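Local coordinates for fat acid-binding protein (Eubacterium ventriosum, PDB 3NYI) that binds stearic acid in the crystal and is probably a fatty-acid-binding member of the DegV family, at residues I7-D10 and S11-L15; F90-T94 and L95-S99; K254-E257 and S258-V262. One frame throughout, in Å; residues are numbered along the deposited sequence.

Interaction 1 (I7-D10 and S11-L15)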
loop_
_atom_site.group_PDB
_atom_site.type_symbol
_atom_site.label_atom_id
_atom_site.label_comp_id
_atom_site.label_asym_id
_atom_site.label_seq_id
_atom_site.Cartn_x
_atom_site.Cartn_y
_atom_site.Cartn_z
ATOM N N ILE A 7 -13.891 -9.854 0.098
ATOM C CA ILE A 7 -12.600 -9.254 -0.243
ATOM C C ILE A 7 -11.668 -9.265 0.973
ATOM O O ILE A 7 -12.056 -8.856 2.067
ATOM C CB ILE A 7 -12.793 -7.832 -0.788
ATOM C CG1 ILE A 7 -13.639 -7.893 -2.065
ATOM C CG2 ILE A 7 -11.445 -7.155 -1.042
ATOM C CD1 ILE A 7 -14.067 -6.544 -2.610
ATOM N N VAL A 8 -10.449 -9.767 0.778
ATOM C CA VAL A 8 -9.448 -9.820 1.833
ATOM C C VAL A 8 -8.165 -9.117 1.358
ATOM O O VAL A 8 -7.844 -9.131 0.170
ATOM C CB VAL A 8 -9.129 -11.291 2.221
ATOM C CG1 VAL A 8 -8.134 -11.365 3.403
ATOM C CG2 VAL A 8 -10.431 -12.055 2.543
ATOM N N SER A 9 -7.460 -8.469 2.277
ATOM C CA SER A 9 -6.144 -7.900 1.960
ATOM C C SER A 9 -5.241 -8.066 3.162
ATOM O O SER A 9 -5.736 -8.218 4.285
ATOM C CB SER A 9 -6.263 -6.414 1.611
ATOM O OG SER A 9 -4.984 -5.841 1.325
ATOM N N ASP A 10 -3.925 -8.065 2.935
ATOM C CA ASP A 10 -2.988 -7.981 4.043
ATOM C C ASP A 10 -2.957 -6.534 4.505
ATOM O O ASP A 10 -3.442 -5.631 3.807
ATOM C CB ASP A 10 -1.594 -8.543 3.687
ATOM C CG ASP A 10 -0.870 -7.734 2.605
ATOM O OD1 ASP A 10 -1.166 -6.538 2.463
ATOM O OD2 ASP A 10 0.017 -8.304 1.916
ATOM N N SER A 11 -2.408 -6.303 5.688
ATOM C CA SER A 11 -2.527 -4.982 6.308
ATOM C C SER A 11 -1.679 -3.894 5.652
ATOM O O SER A 11 -1.708 -2.742 6.087
ATOM C CB SER A 11 -2.227 -5.049 7.812
ATOM O OG SER A 11 -0.932 -5.575 8.031
ATOM N N ALA A 12 -0.935 -4.241 4.605
ATOM C CA ALA A 12 -0.103 -3.242 3.934
ATOM C C ALA A 12 -0.941 -2.216 3.178
ATOM O O ALA A 12 -0.427 -1.160 2.820
ATOM C CB ALA A 12 0.913 -3.905 2.970
ATOM N N CYS A 13 -2.218 -2.520 2.938
ATOM C CA CYS A 13 -3.076 -1.627 2.125
ATOM C C CYS A 13 -3.456 -0.332 2.864
ATOM O O CYS A 13 -3.796 0.675 2.242
ATOM C CB CYS A 13 -4.342 -2.368 1.669
ATOM S SG CYS A 13 -5.546 -2.692 3.022
ATOM N N ASP A 14 -3.407 -0.366 4.191
ATOM C CA ASP A 14 -3.635 0.844 5.002
ATOM C C ASP A 14 -5.041 1.469 4.852
ATOM O O ASP A 14 -5.233 2.650 5.139
ATOM C CB ASP A 14 -2.566 1.908 4.694
ATOM C CG ASP A 14 -1.170 1.471 5.087
ATOM O OD1 ASP A 14 -1.054 0.619 5.996
ATOM O OD2 ASP A 14 -0.186 1.993 4.506
ATOM N N LEU A 15 -6.012 0.685 4.404
ATOM C CA LEU A 15 -7.382 1.176 4.285
ATOM C C LEU A 15 -7.935 1.569 5.648
ATOM O O LEU A 15 -7.684 0.891 6.638
ATOM C CB LEU A 15 -8.272 0.122 3.623
ATOM C CG LEU A 15 -8.129 0.028 2.104
ATOM C CD1 LEU A 15 -8.662 -1.314 1.600
ATOM C CD2 LEU A 15 -8.835 1.205 1.416
#
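Asp10 and Ala12 make a local contact at the C-terminal end of strand 6-10, where the chain leaves the sheet through a buried 3-10 turn. The arrangement is an Asx turn: the backbone N of Ala12 donates to Asp10 OD1 at 3.1 Å. It meets the oxygen from above, 44° out of the carboxylate plane. With chi1 at 65°, Asp10 CG sits between its own backbone N and carbonyl carbon, which brings OD1 forward to the amide of Ala12. OD1 of Asp10 also touches Ala12 CB at 3.4 Å. A second, weak bond of 3.5 Å runs from Cys13 N to Asp10 O. Asp10 O also accepts Ser9 OG at 2.9 Å, in the carbonyl plane and on a lone pair. The Ser9 hydroxyl lies beside Cys13, with Ser9 OG 3.5 Å from Cys13 CB. Further partners hold the carboxylate: Gln131 NE2 hydrogen-bonds to OD1, while Ile92 N and Ser99 OG hydrogen-bond to OD2. A leucine in place of Asp10 would probably leave the amides of Ala12 and Ile92 without their acceptor and Ser99 OG without its carboxylate partner. Strand 6-10 pairs in parallel with strands 25-33 and 87-91. Ile7, Ser9 and Ala12 pack on helix 128-143, whereas Val8 and Asp10 touch helix 70-81.

Interaction 2 (F90-T94 and L95-S99). With STE (stearic acid), chain C.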
loop_
_atom_site.group_PDB
_atom_site.type_symbol
_atom_site.label_atom_id
_atom_site.label_comp_id
_atom_site.label_asym_id
_atom_site.label_seq_id
_atom_site.Cartn_x
_atom_site.Cartn_y
_atom_site.Cartn_z
ATOM N N PHE A 90 -6.060 -9.764 -1.795
ATOM C CA PHE A 90 -4.973 -8.923 -2.324
ATOM C C PHE A 90 -3.796 -8.858 -1.355
ATOM O O PHE A 90 -3.978 -8.754 -0.146
ATOM C CB PHE A 90 -5.456 -7.489 -2.548
ATOM C CG PHE A 90 -6.521 -7.364 -3.580
ATOM C CD1 PHE A 90 -6.198 -6.999 -4.881
ATOM C CD2 PHE A 90 -7.853 -7.594 -3.254
ATOM C CE1 PHE A 90 -7.183 -6.875 -5.847
ATOM C CE2 PHE A 90 -8.846 -7.468 -4.212
ATOM C CZ PHE A 90 -8.512 -7.110 -5.513
ATOM N N THR A 91 -2.582 -8.890 -1.889
ATOM C CA THR A 91 -1.408 -8.782 -1.039
ATOM C C THR A 91 -0.503 -7.696 -1.563
ATOM O O THR A 91 -0.617 -7.267 -2.720
ATOM C CB THR A 91 -0.581 -10.090 -0.997
ATOM O OG1 THR A 91 0.046 -10.299 -2.266
ATOM C CG2 THR A 91 -1.464 -11.275 -0.692
ATOM N N ILE A 92 0.403 -7.263 -0.698
ATOM C CA ILE A 92 1.461 -6.345 -1.090
ATOM C C ILE A 92 2.275 -6.989 -2.228
ATOM O O ILE A 92 2.307 -8.222 -2.356
ATOM C CB ILE A 92 2.359 -6.044 0.139
ATOM C CG1 ILE A 92 3.288 -4.845 -0.117
ATOM C CG2 ILE A 92 3.161 -7.310 0.547
ATOM C CD1 ILE A 92 4.107 -4.411 1.145
ATOM N N THR A 93 2.923 -6.167 -3.053
ATOM C CA THR A 93 3.785 -6.675 -4.129
ATOM C C THR A 93 4.745 -7.781 -3.682
ATOM O O THR A 93 5.377 -7.687 -2.633
ATOM C CB THR A 93 4.612 -5.549 -4.797
ATOM O OG1 THR A 93 5.533 -6.127 -5.731
ATOM C CG2 THR A 93 5.385 -4.754 -3.762
ATOM N N THR A 94 4.852 -8.832 -4.494
ATOM C CA THR A 94 5.737 -9.952 -4.184
ATOM C C THR A 94 7.186 -9.520 -4.151
ATOM O O THR A 94 8.028 -10.226 -3.610
ATOM C CB THR A 94 5.648 -11.066 -5.242
ATOM O OG1 THR A 94 5.756 -10.479 -6.544
ATOM C CG2 THR A 94 4.346 -11.795 -5.135
ATOM N N LEU A 95 7.488 -8.379 -4.765
ATOM C CA LEU A 95 8.863 -7.866 -4.748
ATOM C C LEU A 95 9.276 -7.264 -3.403
ATOM O O LEU A 95 10.465 -7.036 -3.194
ATOM C CB LEU A 95 9.098 -6.857 -5.900
ATOM C CG LEU A 95 8.912 -7.469 -7.295
ATOM C CD1 LEU A 95 9.043 -6.420 -8.422
ATOM C CD2 LEU A 95 9.899 -8.607 -7.504
ATOM N N PHE A 96 8.318 -6.996 -2.502
ATOM C CA PHE A 96 8.641 -6.468 -1.170
ATOM C C PHE A 96 8.517 -7.532 -0.075
ATOM O O PHE A 96 9.104 -7.392 0.987
ATOM C CB PHE A 96 7.714 -5.319 -0.735
ATOM C CG PHE A 96 7.876 -4.040 -1.526
ATOM C CD1 PHE A 96 8.948 -3.858 -2.382
ATOM C CD2 PHE A 96 6.966 -2.996 -1.357
ATOM C CE1 PHE A 96 9.083 -2.666 -3.112
ATOM C CE2 PHE A 96 7.101 -1.813 -2.069
ATOM C CZ PHE A 96 8.161 -1.653 -2.948
ATOM N N SER A 97 7.689 -8.547 -0.297
ATOM C CA SER A 97 7.297 -9.411 0.816
ATOM C C SER A 97 6.875 -10.776 0.326
ATOM O O SER A 97 6.376 -10.908 -0.782
ATOM C CB SER A 97 6.121 -8.770 1.571
ATOM O OG SER A 97 5.616 -9.624 2.573
ATOM N N GLY A 98 7.044 -11.787 1.169
ATOM C CA GLY A 98 6.525 -13.101 0.855
ATOM C C GLY A 98 5.064 -13.283 1.256
ATOM O O GLY A 98 4.553 -14.400 1.247
ATOM N N SER A 99 4.387 -12.183 1.579
ATOM C CA SER A 99 2.966 -12.228 1.923
ATOM C C SER A 99 2.121 -12.987 0.891
ATOM O O SER A 99 1.309 -13.839 1.244
ATOM C CB SER A 99 2.432 -10.799 2.127
ATOM O OG SER A 99 1.056 -10.814 2.448
HETATM C C1 STE C . 7.501 -8.299 5.270
HETATM O O1 STE C . 7.279 -9.263 4.604
HETATM O O2 STE C . 8.294 -8.374 6.163
HETATM C C2 STE C . 6.947 -6.923 4.833
HETATM C C3 STE C . 8.031 -6.112 4.081
HETATM C C4 STE C . 7.499 -4.696 3.749
HETATM C C5 STE C . 8.454 -3.951 2.788
HETATM C C6 STE C . 7.925 -2.523 2.522
HETATM C C7 STE C . 8.914 -1.715 1.644
HETATM C C8 STE C . 8.252 -0.358 1.286
HETATM C C9 STE C . 9.196 0.515 0.428
HETATM C C10 STE C . 8.516 1.889 0.181
HETATM C C11 STE C . 7.442 1.715 -0.895
HETATM C C12 STE C . 6.049 2.285 -0.539
HETATM C C13 STE C . 6.053 3.412 0.505
HETATM C C14 STE C . 5.126 4.529 -0.047
HETATM C C15 STE C . 4.731 5.528 1.066
HETATM C C16 STE C . 4.137 6.795 0.402
HETATM C C17 STE C . 2.623 6.601 0.170
HETATM C C18 STE C . 1.970 7.911 -0.331
HETATM O O HOH W 1 3.669 -10.266 -1.240
#
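Thr93 and Phe96 close a type I beta turn on the way from strand 87-91 to helix 99-113, and an ST turn at Ser97 leads into the helix. Phe96 N donates to Thr93 O at 3.0 Å, and Ser97 N adds a weak bond to the same oxygen. A water bridges Ile92 O and Ser97 O. Among side-chain bonds, Thr93 OG1 accepts Leu95 N at 3.1 Å and also hydrogen-bonds with Gly202 O. OG1 is anti to the backbone N (chi1 174°), which places CG2 between the backbone N and the carbonyl carbon, over the ring of Phe96. This is a CH-pi contact: Thr93 CG2 lies 3.6 Å from the centroid of the Phe96 ring, over its face. The opposite face carries the stearic acid chain, whose C7 lies 3.8 Å from CD2 of Phe96. The ring is thus sandwiched between a methyl and the lipid. Apolar packing adds Ile92, whose CD1 comes to the ring edge near its plane. Ile92 CG2 presses tightly on Ser97 CB at 3.5 Å. In the ST turn Ser97 OG accepts Ser99 N at 3.0 Å. Thr65 OG1 also hydrogen-bonds to the stearic acid, and Ser97 OG donates to its carboxyl O1 at 2.6 Å.

Interaction 3 (K254-E257 and S258-V262)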
loop_
_atom_site.group_PDB
_atom_site.type_symbol
_atom_site.label_atom_id
_atom_site.label_comp_id
_atom_site.label_asym_id
_atom_site.label_seq_id
_atom_site.Cartn_x
_atom_site.Cartn_y
_atom_site.Cartn_z
ATOM N N LYS A 254 -3.890 19.760 0.205
ATOM C CA LYS A 254 -4.328 21.010 -0.404
ATOM C C LYS A 254 -3.413 21.368 -1.567
ATOM O O LYS A 254 -3.877 21.802 -2.623
ATOM C CB LYS A 254 -4.370 22.136 0.634
ATOM C CG LYS A 254 -5.495 21.988 1.655
ATOM C CD LYS A 254 -5.480 23.125 2.670
ATOM C CE LYS A 254 -6.701 23.075 3.582
ATOM N NZ LYS A 254 -6.726 24.199 4.567
ATOM N N GLU A 255 -2.112 21.173 -1.368
ATOM C CA GLU A 255 -1.121 21.431 -2.409
ATOM C C GLU A 255 -1.334 20.517 -3.606
ATOM O O GLU A 255 -1.160 20.937 -4.750
ATOM C CB GLU A 255 0.299 21.230 -1.879
ATOM C CG GLU A 255 0.667 22.086 -0.680
ATOM C CD GLU A 255 1.950 21.616 -0.006
ATOM O OE1 GLU A 255 2.827 21.047 -0.700
ATOM O OE2 GLU A 255 2.079 21.815 1.220
ATOM N N VAL A 256 -1.687 19.261 -3.341
ATOM C CA VAL A 256 -1.953 18.309 -4.418
ATOM C C VAL A 256 -3.138 18.769 -5.263
ATOM O O VAL A 256 -3.058 18.812 -6.493
ATOM C CB VAL A 256 -2.234 16.892 -3.880
ATOM C CG1 VAL A 256 -2.734 15.970 -4.991
ATOM C CG2 VAL A 256 -0.986 16.300 -3.208
ATOM N N GLU A 257 -4.235 19.123 -4.598
ATOM C CA GLU A 257 -5.446 19.494 -5.311
ATOM C C GLU A 257 -5.200 20.740 -6.150
ATOM O O GLU A 257 -5.634 20.823 -7.298
ATOM C CB GLU A 257 -6.614 19.720 -4.345
ATOM C CG GLU A 257 -7.139 18.434 -3.708
ATOM C CD GLU A 257 -8.438 18.644 -2.954
ATOM O OE1 GLU A 257 -8.769 19.811 -2.649
ATOM O OE2 GLU A 257 -9.133 17.640 -2.672
ATOM N N SER A 258 -4.491 21.695 -5.557
ATOM C CA SER A 258 -4.164 22.956 -6.196
ATOM C C SER A 258 -3.209 22.754 -7.371
ATOM O O SER A 258 -3.440 23.256 -8.472
ATOM C CB SER A 258 -3.533 23.896 -5.163
ATOM O OG SER A 258 -2.960 25.032 -5.778
ATOM N N THR A 259 -2.136 22.008 -7.139
ATOM C CA THR A 259 -1.111 21.842 -8.165
ATOM C C THR A 259 -1.594 21.000 -9.345
ATOM O O THR A 259 -1.333 21.324 -10.508
ATOM C CB THR A 259 0.179 21.256 -7.579
ATOM O OG1 THR A 259 0.671 22.134 -6.560
ATOM C CG2 THR A 259 1.247 21.097 -8.659
ATOM N N LEU A 260 -2.324 19.937 -9.043
ATOM C CA LEU A 260 -2.781 19.012 -10.069
ATOM C C LEU A 260 -4.153 19.383 -10.624
ATOM O O LEU A 260 -4.567 18.856 -11.656
ATOM C CB LEU A 260 -2.832 17.588 -9.515
ATOM C CG LEU A 260 -1.551 17.036 -8.899
ATOM C CD1 LEU A 260 -1.712 15.532 -8.677
ATOM C CD2 LEU A 260 -0.355 17.341 -9.782
ATOM N N ASP A 261 -4.854 20.287 -9.939
ATOM C CA ASP A 261 -6.218 20.652 -10.320
ATOM C C ASP A 261 -7.119 19.418 -10.315
ATOM O O ASP A 261 -7.788 19.105 -11.302
ATOM C CB ASP A 261 -6.246 21.325 -11.696
ATOM C CG ASP A 261 -7.607 21.915 -12.022
ATOM O OD1 ASP A 261 -8.283 22.396 -11.086
ATOM O OD2 ASP A 261 -8.003 21.892 -13.207
ATOM N N VAL A 262 -7.112 18.698 -9.198
ATOM C CA VAL A 262 -8.006 17.572 -9.026
ATOM C C VAL A 262 -8.647 17.650 -7.654
ATOM O O VAL A 262 -8.244 18.446 -6.809
ATOM C CB VAL A 262 -7.259 16.231 -9.143
ATOM C CG1 VAL A 262 -6.565 16.136 -10.489
ATOM C CG2 VAL A 262 -6.244 16.086 -8.003
#
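In the last turn of helix 246-260, part of the beta-alpha-beta unit with strands 236-242 and 270-271, Thr259 bonds back to Glu255 and Leu260 to Val256. Glu255 O accepts two donors from one residue. Thr259 N and Thr259 OG1 each lie 2.8 Å from Glu255 O and reach it from opposite faces of the carbonyl plane. The Thr259 hydroxyl points back along the helix because OG1 is anti to the carbonyl carbon (chi1 -59°). One residue on, Leu260 N bonds to Val256 O at 2.9 Å. Val256 CG1 touches Leu260 CD1 at 3.9 Å, and both side chains pack on helix 213-231, Val256 on Leu221 and Leu260 on Leu228. Asp261 leaves the helix with a positive phi of 58°. Glu257 O then takes Val262 N at 3.2 Å, in the carbonyl plane and on a lone pair, with a weak bond from Asp261 N. CB and CG of Glu257 lie against Val262 O. The Glu257 carboxylate binds Leu264 N through OE2 and has a long, weak ion pair with Lys263. A negative group so near a helix C-terminus would probably be disfavoured by the helix dipole, and these partners are likely to offset that cost.

Interactions 1 and 2 lie on neighbouring parallel strands, with centres 11 Å apart. Val8 O and Phe90 N are 2.7 Å apart, a probable strand-to-strand hydrogen bond. Beyond the strand ends, Asp10 OD2 lies 2.8 Å from Ser99 OG, a probable hydrogen bond from the turn of interaction 1 to the start of helix 99-113. Tyr73 OH is a further partner of Ser99 OG. Interaction 2 touches the stearic acid directly. Interaction 1 lies farther off, the side chain of Ala12 about 7 Å from the bound stearic acid. Interaction 3 is remote, its nearest atoms about 16 Å from interaction 1 and about 20 Å from interaction 2. Even so, the side chain of Val256 is about 9 Å from the bound stearic acid.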